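Local coordinates for protein putative sarcosine dimethylglycine methyltransferase (Galdieria sulphuraria, PDB 2O57) that probably transfers methyl groups from S-adenosylmethionine to sarcosine and dimethylglycine, at residues Leu49-Val54 with Ser63-Glu68; Asp57-Ala62 with Ser243-Glu248; Ser156-Leu161 with Thr186-Glu191. One frame throughout, in Å; residues are numbered along the deposited sequence.

Contact 1. Residues Leu49-Val54 with Ser63-Glu68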
loop_
_atom_site.group_PDB
_atom_site.type_symbol
_atom_site.label_atom_id
_atom_site.label_comp_id
_atom_site.label_asym_id
_atom_site.label_seq_id
_atom_site.Cartn_x
_atom_site.Cartn_y
_atom_site.Cartn_z
ATOM N N LEU A 49 9.430 -2.363 6.575
ATOM C CA LEU A 49 9.387 -1.111 5.825
ATOM C C LEU A 49 10.694 -0.351 6.175
ATOM O O LEU A 49 10.884 0.089 7.311
ATOM C CB LEU A 49 8.118 -0.308 6.180
ATOM C CG LEU A 49 6.725 -0.895 5.836
ATOM C CD1 LEU A 49 5.641 0.094 6.364
ATOM C CD2 LEU A 49 6.620 -1.141 4.303
ATOM N N TYR A 50 11.610 -0.257 5.207
ATOM C CA TYR A 50 12.982 0.265 5.430
ATOM C C TYR A 50 13.160 1.753 5.072
ATOM O O TYR A 50 12.555 2.254 4.126
ATOM C CB TYR A 50 14.030 -0.586 4.696
ATOM C CG TYR A 50 14.124 -1.955 5.335
ATOM C CD1 TYR A 50 15.044 -2.190 6.378
ATOM C CD2 TYR A 50 13.286 -2.997 4.922
ATOM C CE1 TYR A 50 15.138 -3.438 7.016
ATOM C CE2 TYR A 50 13.347 -4.269 5.578
ATOM C CZ TYR A 50 14.280 -4.482 6.604
ATOM O OH TYR A 50 14.316 -5.713 7.228
ATOM N N LYS A 51 13.969 2.453 5.861
ATOM C CA LYS A 51 14.236 3.884 5.663
ATOM C C LYS A 51 15.618 3.974 5.017
ATOM O O LYS A 51 16.540 3.328 5.490
ATOM C CB LYS A 51 14.264 4.570 7.031
ATOM C CG LYS A 51 14.628 6.042 7.032
ATOM C CD LYS A 51 14.426 6.624 8.457
ATOM C CE LYS A 51 14.937 8.082 8.564
ATOM N NZ LYS A 51 14.614 8.711 9.918
ATOM N N GLU A 52 15.772 4.759 3.955
ATOM C CA GLU A 52 17.117 5.019 3.371
ATOM C C GLU A 52 17.981 5.888 4.272
ATOM O O GLU A 52 17.439 6.771 4.940
ATOM C CB GLU A 52 16.984 5.704 2.006
ATOM C CG GLU A 52 16.346 4.790 0.981
ATOM C CD GLU A 52 17.349 3.816 0.347
ATOM O OE1 GLU A 52 18.525 3.760 0.794
ATOM O OE2 GLU A 52 16.941 3.085 -0.587
ATOM N N PRO A 53 19.324 5.636 4.333
ATOM C CA PRO A 53 20.081 4.533 3.705
ATOM C C PRO A 53 19.826 3.191 4.397
ATOM O O PRO A 53 20.026 3.031 5.629
ATOM C CB PRO A 53 21.551 4.968 3.826
ATOM C CG PRO A 53 21.572 5.944 5.022
ATOM C CD PRO A 53 20.186 6.562 5.100
ATOM N N VAL A 54 19.311 2.254 3.611
ATOM C CA VAL A 54 18.852 0.984 4.116
ATOM C C VAL A 54 19.976 0.239 4.867
ATOM O O VAL A 54 19.715 -0.450 5.852
ATOM C CB VAL A 54 18.247 0.139 2.965
ATOM C CG1 VAL A 54 17.880 -1.231 3.440
ATOM C CG2 VAL A 54 17.007 0.845 2.374
ATOM N N SER A 63 10.716 -3.963 10.744
ATOM C CA SER A 63 9.644 -4.924 11.010
ATOM C C SER A 63 8.561 -4.263 11.918
ATOM O O SER A 63 7.374 -4.491 11.708
ATOM C CB SER A 63 10.201 -6.212 11.623
ATOM O OG SER A 63 9.174 -7.134 11.852
ATOM N N LEU A 64 8.961 -3.465 12.903
ATOM C CA LEU A 64 7.997 -2.653 13.689
ATOM C C LEU A 64 7.242 -1.623 12.875
ATOM O O LEU A 64 6.052 -1.408 13.118
ATOM C CB LEU A 64 8.665 -1.918 14.865
ATOM C CG LEU A 64 9.066 -2.812 16.011
ATOM C CD1 LEU A 64 10.094 -2.075 16.857
ATOM C CD2 LEU A 64 7.815 -3.215 16.836
ATOM N N ARG A 65 7.907 -1.002 11.896
ATOM C CA ARG A 65 7.204 -0.062 10.962
ATOM C C ARG A 65 6.091 -0.812 10.207
ATOM O O ARG A 65 4.957 -0.326 10.096
ATOM C CB ARG A 65 8.151 0.579 9.971
ATOM C CG ARG A 65 9.154 1.568 10.603
ATOM C CD ARG A 65 9.887 2.428 9.570
ATOM N NE ARG A 65 11.121 2.941 10.143
ATOM C CZ ARG A 65 12.339 2.453 9.897
ATOM N NH1 ARG A 65 12.527 1.484 9.013
ATOM N NH2 ARG A 65 13.399 2.980 10.514
ATOM N N THR A 66 6.400 -2.034 9.745
ATOM C CA THR A 66 5.382 -2.872 9.107
ATOM C C THR A 66 4.201 -3.122 10.049
ATOM O O THR A 66 3.041 -3.000 9.635
ATOM C CB THR A 66 5.980 -4.217 8.667
ATOM O OG1 THR A 66 6.732 -4.003 7.495
ATOM C CG2 THR A 66 4.873 -5.296 8.376
ATOM N N ASP A 67 4.481 -3.473 11.316
ATOM C CA ASP A 67 3.408 -3.773 12.277
ATOM C C ASP A 67 2.523 -2.536 12.562
ATOM O O ASP A 67 1.296 -2.635 12.584
ATOM C CB ASP A 67 3.992 -4.275 13.606
ATOM C CG ASP A 67 4.747 -5.547 13.445
ATOM O OD1 ASP A 67 4.521 -6.246 12.427
ATOM O OD2 ASP A 67 5.576 -5.845 14.339
ATOM N N GLU A 68 3.165 -1.379 12.736
ATOM C CA GLU A 68 2.462 -0.089 12.912
ATOM C C GLU A 68 1.629 0.237 11.681
ATOM O O GLU A 68 0.488 0.672 11.810
ATOM C CB GLU A 68 3.444 1.063 13.162
ATOM C CG GLU A 68 4.165 1.000 14.518
ATOM C CD GLU A 68 3.283 1.333 15.719
ATOM O OE1 GLU A 68 2.140 1.828 15.543
ATOM O OE2 GLU A 68 3.760 1.123 16.861
#

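Contact 2. Residues Asp57-Ala62 with Ser243-Glu248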
loop_
_atom_site.group_PDB
_atom_site.type_symbol
_atom_site.label_atom_id
_atom_site.label_comp_id
_atom_site.label_asym_id
_atom_site.label_seq_id
_atom_site.Cartn_x
_atom_site.Cartn_y
_atom_site.Cartn_z
ATOM N N ASP A 57 19.794 1.138 8.437
ATOM C CA ASP A 57 18.528 0.869 9.115
ATOM C C ASP A 57 18.604 -0.486 9.823
ATOM O O ASP A 57 19.467 -1.294 9.532
ATOM C CB ASP A 57 17.380 0.915 8.095
ATOM C CG ASP A 57 16.013 1.159 8.739
ATOM O OD1 ASP A 57 15.943 1.568 9.902
ATOM O OD2 ASP A 57 14.998 0.957 8.058
ATOM N N GLU A 58 17.769 -0.710 10.815
ATOM C CA GLU A 58 17.789 -2.007 11.480
ATOM C C GLU A 58 16.530 -2.803 11.132
ATOM O O GLU A 58 15.438 -2.240 10.983
ATOM C CB GLU A 58 17.902 -1.834 13.009
ATOM C CG GLU A 58 19.074 -0.968 13.514
ATOM C CD GLU A 58 20.412 -1.669 13.494
ATOM O OE1 GLU A 58 20.496 -2.821 12.970
ATOM O OE2 GLU A 58 21.392 -1.055 14.018
ATOM N N ILE A 59 16.691 -4.120 11.027
ATOM C CA ILE A 59 15.596 -5.016 10.691
ATOM C C ILE A 59 14.467 -4.917 11.753
ATOM O O ILE A 59 13.306 -4.850 11.413
ATOM C CB ILE A 59 16.138 -6.457 10.547
ATOM C CG1 ILE A 59 17.071 -6.533 9.325
ATOM C CG2 ILE A 59 14.990 -7.501 10.543
ATOM C CD1 ILE A 59 17.706 -7.899 9.089
ATOM N N ARG A 60 14.829 -4.912 13.034
ATOM C CA ARG A 60 13.855 -4.735 14.119
ATOM C C ARG A 60 12.971 -3.496 13.880
ATOM O O ARG A 60 11.743 -3.569 13.929
ATOM C CB ARG A 60 14.593 -4.577 15.478
ATOM C CG ARG A 60 13.724 -4.125 16.650
ATOM C CD ARG A 60 12.708 -5.181 17.058
ATOM N NE ARG A 60 13.328 -6.285 17.787
ATOM C CZ ARG A 60 12.896 -7.545 17.784
ATOM N NH1 ARG A 60 11.821 -7.894 17.059
ATOM N NH2 ARG A 60 13.547 -8.462 18.513
ATOM N N GLU A 61 13.615 -2.359 13.647
ATOM C CA GLU A 61 12.903 -1.090 13.424
ATOM C C GLU A 61 11.974 -1.204 12.209
ATOM O O GLU A 61 10.817 -0.834 12.289
ATOM C CB GLU A 61 13.907 0.057 13.204
ATOM C CG GLU A 61 14.426 0.708 14.461
ATOM C CD GLU A 61 13.320 1.501 15.202
ATOM O OE1 GLU A 61 13.228 2.754 15.034
ATOM O OE2 GLU A 61 12.527 0.855 15.923
ATOM N N ALA A 62 12.496 -1.699 11.073
ATOM C CA ALA A 62 11.678 -1.878 9.860
ATOM C C ALA A 62 10.484 -2.841 10.059
ATOM O O ALA A 62 9.391 -2.589 9.568
ATOM C CB ALA A 62 12.533 -2.373 8.719
ATOM N N SER A 243 17.816 -8.715 1.549
ATOM C CA SER A 243 19.224 -8.266 1.547
ATOM C C SER A 243 19.753 -8.041 2.986
ATOM O O SER A 243 20.873 -8.482 3.337
ATOM C CB SER A 243 19.374 -6.954 0.724
ATOM O OG SER A 243 19.028 -7.196 -0.628
ATOM N N LYS A 244 18.963 -7.356 3.826
ATOM C CA LYS A 244 19.371 -7.143 5.223
ATOM C C LYS A 244 19.433 -8.458 6.023
ATOM O O LYS A 244 20.353 -8.668 6.832
ATOM C CB LYS A 244 18.402 -6.185 5.921
ATOM C CG LYS A 244 18.340 -4.765 5.286
ATOM C CD LYS A 244 19.527 -3.945 5.642
ATOM C CE LYS A 244 19.497 -3.582 7.106
ATOM N NZ LYS A 244 20.655 -2.758 7.487
ATOM N N VAL A 245 18.464 -9.339 5.814
ATOM C CA VAL A 245 18.512 -10.634 6.501
ATOM C C VAL A 245 19.759 -11.432 6.076
ATOM O O VAL A 245 20.449 -12.054 6.942
ATOM C CB VAL A 245 17.226 -11.449 6.278
ATOM C CG1 VAL A 245 17.415 -12.850 6.876
ATOM C CG2 VAL A 245 16.014 -10.752 6.947
ATOM N N LYS A 246 20.090 -11.406 4.781
ATOM C CA LYS A 246 21.299 -12.088 4.314
ATOM C C LYS A 246 22.560 -11.521 4.949
ATOM O O LYS A 246 23.481 -12.280 5.286
ATOM C CB LYS A 246 21.407 -12.055 2.783
ATOM C CG LYS A 246 22.530 -12.961 2.240
ATOM C CD LYS A 246 22.518 -13.066 0.682
ATOM C CE LYS A 246 22.946 -11.764 0.108
ATOM N NZ LYS A 246 24.460 -11.670 0.187
ATOM N N ALA A 247 22.618 -10.191 5.081
ATOM C CA ALA A 247 23.757 -9.534 5.723
ATOM C C ALA A 247 23.876 -9.993 7.189
ATOM O O ALA A 247 24.964 -10.262 7.668
ATOM C CB ALA A 247 23.584 -7.984 5.647
ATOM N N GLU A 248 22.754 -10.038 7.901
ATOM C CA GLU A 248 22.754 -10.520 9.299
ATOM C C GLU A 248 23.164 -11.994 9.426
ATOM O O GLU A 248 23.900 -12.366 10.360
ATOM C CB GLU A 248 21.379 -10.298 9.966
ATOM C CG GLU A 248 21.443 -10.518 11.491
ATOM C CD GLU A 248 22.205 -9.406 12.230
ATOM O OE1 GLU A 248 22.489 -8.322 11.651
ATOM O OE2 GLU A 248 22.563 -9.632 13.392
HETATM O O HOH W 1 22.013 -3.147 10.435
#

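Contact 3. Residues Ser156-Leu161 with Thr186-Glu191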
loop_
_atom_site.group_PDB
_atom_site.type_symbol
_atom_site.label_atom_id
_atom_site.label_comp_id
_atom_site.label_asym_id
_atom_site.label_seq_id
_atom_site.Cartn_x
_atom_site.Cartn_y
_atom_site.Cartn_z
ATOM N N SER A 156 -2.767 -11.741 9.461
ATOM C CA SER A 156 -1.833 -12.810 9.066
ATOM C C SER A 156 -0.635 -12.210 8.334
ATOM O O SER A 156 -0.777 -11.675 7.238
ATOM C CB SER A 156 -2.565 -13.826 8.177
ATOM O OG SER A 156 -1.719 -14.920 7.869
ATOM N N GLN A 157 0.546 -12.340 8.902
ATOM C CA GLN A 157 1.750 -11.757 8.306
ATOM C C GLN A 157 2.683 -12.840 7.786
ATOM O O GLN A 157 3.249 -13.629 8.579
ATOM C CB GLN A 157 2.480 -10.914 9.335
ATOM C CG GLN A 157 1.787 -9.599 9.641
ATOM C CD GLN A 157 2.535 -8.844 10.742
ATOM O OE1 GLN A 157 2.701 -9.340 11.855
ATOM N NE2 GLN A 157 2.983 -7.662 10.432
ATOM N N ASP A 158 2.778 -12.899 6.458
ATOM C CA ASP A 158 3.742 -13.747 5.718
ATOM C C ASP A 158 3.546 -15.241 5.969
ATOM O O ASP A 158 4.472 -16.020 5.832
ATOM C CB ASP A 158 5.190 -13.327 6.052
ATOM C CG ASP A 158 5.455 -11.840 5.739
ATOM O OD1 ASP A 158 4.621 -11.209 5.033
ATOM O OD2 ASP A 158 6.503 -11.333 6.184
ATOM N N ALA A 159 2.330 -15.628 6.317
ATOM C CA ALA A 159 2.038 -17.036 6.626
ATOM C C ALA A 159 1.433 -17.822 5.461
ATOM O O ALA A 159 1.586 -19.046 5.398
ATOM C CB ALA A 159 1.107 -17.102 7.817
ATOM N N PHE A 160 0.667 -17.150 4.600
ATOM C CA PHE A 160 -0.091 -17.837 3.519
ATOM C C PHE A 160 0.880 -18.411 2.470
ATOM O O PHE A 160 0.554 -19.394 1.803
ATOM C CB PHE A 160 -1.049 -16.854 2.817
ATOM C CG PHE A 160 -2.350 -16.537 3.572
ATOM C CD1 PHE A 160 -2.500 -16.736 4.961
ATOM C CD2 PHE A 160 -3.439 -16.039 2.860
ATOM C CE1 PHE A 160 -3.709 -16.408 5.616
ATOM C CE2 PHE A 160 -4.635 -15.718 3.493
ATOM C CZ PHE A 160 -4.772 -15.909 4.890
ATOM N N LEU A 161 2.074 -17.812 2.364
ATOM C CA LEU A 161 3.133 -18.262 1.442
ATOM C C LEU A 161 3.281 -19.793 1.412
ATOM O O LEU A 161 3.374 -20.388 0.334
ATOM C CB LEU A 161 4.505 -17.603 1.789
ATOM C CG LEU A 161 5.770 -18.062 1.024
ATOM C CD1 LEU A 161 5.648 -17.705 -0.429
ATOM C CD2 LEU A 161 7.028 -17.422 1.575
ATOM N N THR A 186 -0.397 -9.956 4.905
ATOM C CA THR A 186 0.805 -9.641 4.133
ATOM C C THR A 186 1.394 -10.988 3.673
ATOM O O THR A 186 1.182 -12.006 4.336
ATOM C CB THR A 186 1.904 -8.798 4.918
ATOM O OG1 THR A 186 2.553 -9.571 5.966
ATOM C CG2 THR A 186 1.395 -7.453 5.414
ATOM N N ASP A 187 2.089 -11.008 2.537
ATOM C CA ASP A 187 2.687 -12.253 2.060
ATOM C C ASP A 187 3.741 -11.942 1.022
ATOM O O ASP A 187 3.494 -11.168 0.079
ATOM C CB ASP A 187 1.580 -13.119 1.427
ATOM C CG ASP A 187 1.779 -14.636 1.659
ATOM O OD1 ASP A 187 2.383 -15.032 2.673
ATOM O OD2 ASP A 187 1.279 -15.418 0.817
ATOM N N PRO A 188 4.912 -12.578 1.138
ATOM C CA PRO A 188 5.781 -12.561 -0.037
ATOM C C PRO A 188 5.015 -13.255 -1.161
ATOM O O PRO A 188 4.250 -14.225 -0.906
ATOM C CB PRO A 188 6.967 -13.427 0.386
ATOM C CG PRO A 188 6.964 -13.391 1.937
ATOM C CD PRO A 188 5.475 -13.370 2.261
HETATM N N MSE A 189 5.153 -12.746 -2.383
HETATM C CA MSE A 189 4.364 -13.258 -3.508
HETATM C C MSE A 189 5.070 -13.087 -4.842
HETATM O O MSE A 189 6.135 -12.491 -4.891
HETATM C CB MSE A 189 2.925 -12.685 -3.542
HETATM C CG MSE A 189 2.669 -11.259 -3.143
HETATM SE SE MSE A 189 0.666 -10.933 -2.990
HETATM C CE MSE A 189 0.186 -11.131 -1.279
ATOM N N LYS A 190 4.504 -13.669 -5.896
ATOM C CA LYS A 190 4.927 -13.363 -7.243
ATOM C C LYS A 190 4.061 -12.212 -7.767
ATOM O O LYS A 190 2.918 -11.989 -7.304
ATOM C CB LYS A 190 4.867 -14.608 -8.164
ATOM C CG LYS A 190 3.443 -15.127 -8.500
ATOM C CD LYS A 190 3.462 -16.403 -9.422
ATOM C CE LYS A 190 2.170 -16.491 -10.233
ATOM N NZ LYS A 190 2.003 -17.818 -10.924
ATOM N N GLU A 191 4.627 -11.446 -8.698
ATOM C CA GLU A 191 3.854 -10.438 -9.429
ATOM C C GLU A 191 2.787 -11.108 -10.299
ATOM O O GLU A 191 3.035 -12.175 -10.881
ATOM C CB GLU A 191 4.801 -9.587 -10.289
ATOM C CG GLU A 191 5.721 -8.719 -9.452
ATOM C CD GLU A 191 5.088 -7.384 -9.126
ATOM O OE1 GLU A 191 3.905 -7.189 -9.507
ATOM O OE2 GLU A 191 5.771 -6.534 -8.521
HETATM O O HOH W 2 -0.050 -14.325 5.526
#

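Contact 1. Residues Leu49-Val54 with Ser63-Glu68
Arg65 reaches from helix 59-76 to the backbone of the loop Leu49-Val54 and makes the one hydrogen bond between the two segments: its NH1 donates to Leu49 O at 2.7 Å. The N-H points at the oxygen with an angle of 157°, and donor and acceptor are well matched in orientation, since Leu49 O lies almost in the guanidinium plane and NH1 lies in the carbonyl plane. A chain extended from CG to NE carries the guanidinium along the loop. The same NH1 also forms a salt bridge with Asp57, so one arginine nitrogen is shared between a carbonyl and a carboxylate. The loop is thereby fastened to the second turn of helix 59-76, the helix that precedes the first strand, 85-89, of the Rossmann-like methyltransferase sheet. Nonpolar contact supplements the polar grip. Lys51 CB sits over one face of the Arg65 guanidinium, displaced toward its rim and 3.9 Å from NH2, while the extended lysine chain leads its amino group away from the helix. Leu49 turns toward the helix: its CB lies 3.9 Å from Arg65 CB, and its CD1 lies 3.8 Å from Arg65 O. With CG anti to the carbonyl carbon (chi1 -64°), Leu49 crosses Thr66 at about a right angle and brings CG to 3.5 Å from Thr66 OG1. That hydroxyl is hydrogen-bonded to Val47 O, just upstream in the loop. Met76 of the second subunit packs on Leu49, Lys51 and Arg65, placing this side of the contact at the dimer interface.

Contact 2. Residues Asp57-Ala62 with Ser243-Glu248
Lys244, the first residue of Ser243-Glu248 to meet Asp57-Ala62, touches it at both ends of its side chain. Near the backbone, Lys244 CB lies 3.7 Å from Ile59 CD1, the isoleucine and lysine chains sliding past each other in opposite directions. Farther out, bends at chi2 and chi3 steer the lysine chain toward the loop, where NZ donates to Asp57 O at 2.8 Å, tilted 27° from the carbonyl plane. NZ also donates to Val54 O, and at 3.3 Å to a water that in turn donates to Glu58 OE1; the ammonium thus joins two loop carbonyls and, through water, an acidic side chain. Shortened to an alanine, Lys244 would probably leave Asp57 O and Val54 O without their shared donor and the water without its link to helix 235-251. Val245 comes next, offering CG2 to Ile59 CD1 at 3.9 Å. Ile59 gets there through an extended outer chain (chi2 179°), which pushes CD1 against the helix backbone, 3.6 Å from Lys244 C. One turn beyond Lys244, Glu248 adds a looser contact, its CB 4.5 Å from Ile59 CD1, while its carboxylate makes a salt bridge with Arg252. Trp40 and Tyr50 also pack on Ile59, and Tyr36 and Met268 on Val245, adding to the apolar packing from helices 27-40 and 262-280 and from the loop. The arrangement is helix-to-helix packing at a helix N-terminus: Glu58 occupies the N-cap position of helix 59-76, and the isoleucine that follows is set against helix 235-251, with a lysine bridging to the preceding loop.

Contact 3. Residues Ser156-Leu161 with Thr186-Glu191
Thr186 and Gln157 lie side by side, pointing the same way from one face of the sheet, as befits a parallel bridge pair with CA atoms 4.8 Å apart. Backbone bonds bracket Gln157: Thr186 N donates to Ser156 O, and Asp158 N to Thr186 O. The hydroxyl of Thr186, set between its backbone N and carbonyl carbon (chi1 70°), runs close to Gln157 CA and donates to Asp158 OD1 at 2.8 Å, meeting the carboxylate 53° above its plane. Trp286 donates to the same oxygen and Val47 N to OD2, so both carboxylate oxygens of this aspartate have partners. Its flank also rests on Pro188, the two side chains crossing at about a right angle with Asp158 OD1 3.6 Å from Pro188 CD. Beyond the strand, the chain curls back over Asp187. There Leu161 N donates at 2.8 Å to the syn lone pair of Asp187 OD1, although the N-H angle of 136° makes the bond bent; Phe160 CB lies 3.4 Å from Asp187 OD2, which accepts from Tyr217. Leu161 then crosses Pro188 at about a right angle, CD2 to CG 4.0 Å. A water joins the turn to both strands, donating to Ser156 OG and Thr186 O and accepting from Phe160 N. These are the C-terminal ends of the adjacent parallel strands 151-157 and 181-190 in a Rossmann-like methyltransferase sheet, the end of the sheet at which this fold characteristically places its cofactor and substrate sites; Ala159 touches a glycine-rich segment resembling a GxGxxG motif, consistent with that location.

Contacts 1 and 2 share helix 59-76 and lie with their centres about 9 Å apart. Asp57 is the joint between them: its OD2 is 2.7 Å from Arg65 NH1 and 2.8 Å from Lys51 N, the latter probably a hydrogen bond, while Tyr50 CE1 packs 3.3 Å from Ala62 CB. Contact 3 is more distant, its centre about 17 Å from that of contact 1, yet the helix reaches it through Asp67 OD1, 2.9 Å from Gln157 NE2, probably a hydrogen bond. Contact 2 does not touch contact 3; their nearest atoms are about 8 Å apart. Helix 59-76 therefore connects the packing of contacts 1 and 2 to the strand ends, where the cofactor site probably lies.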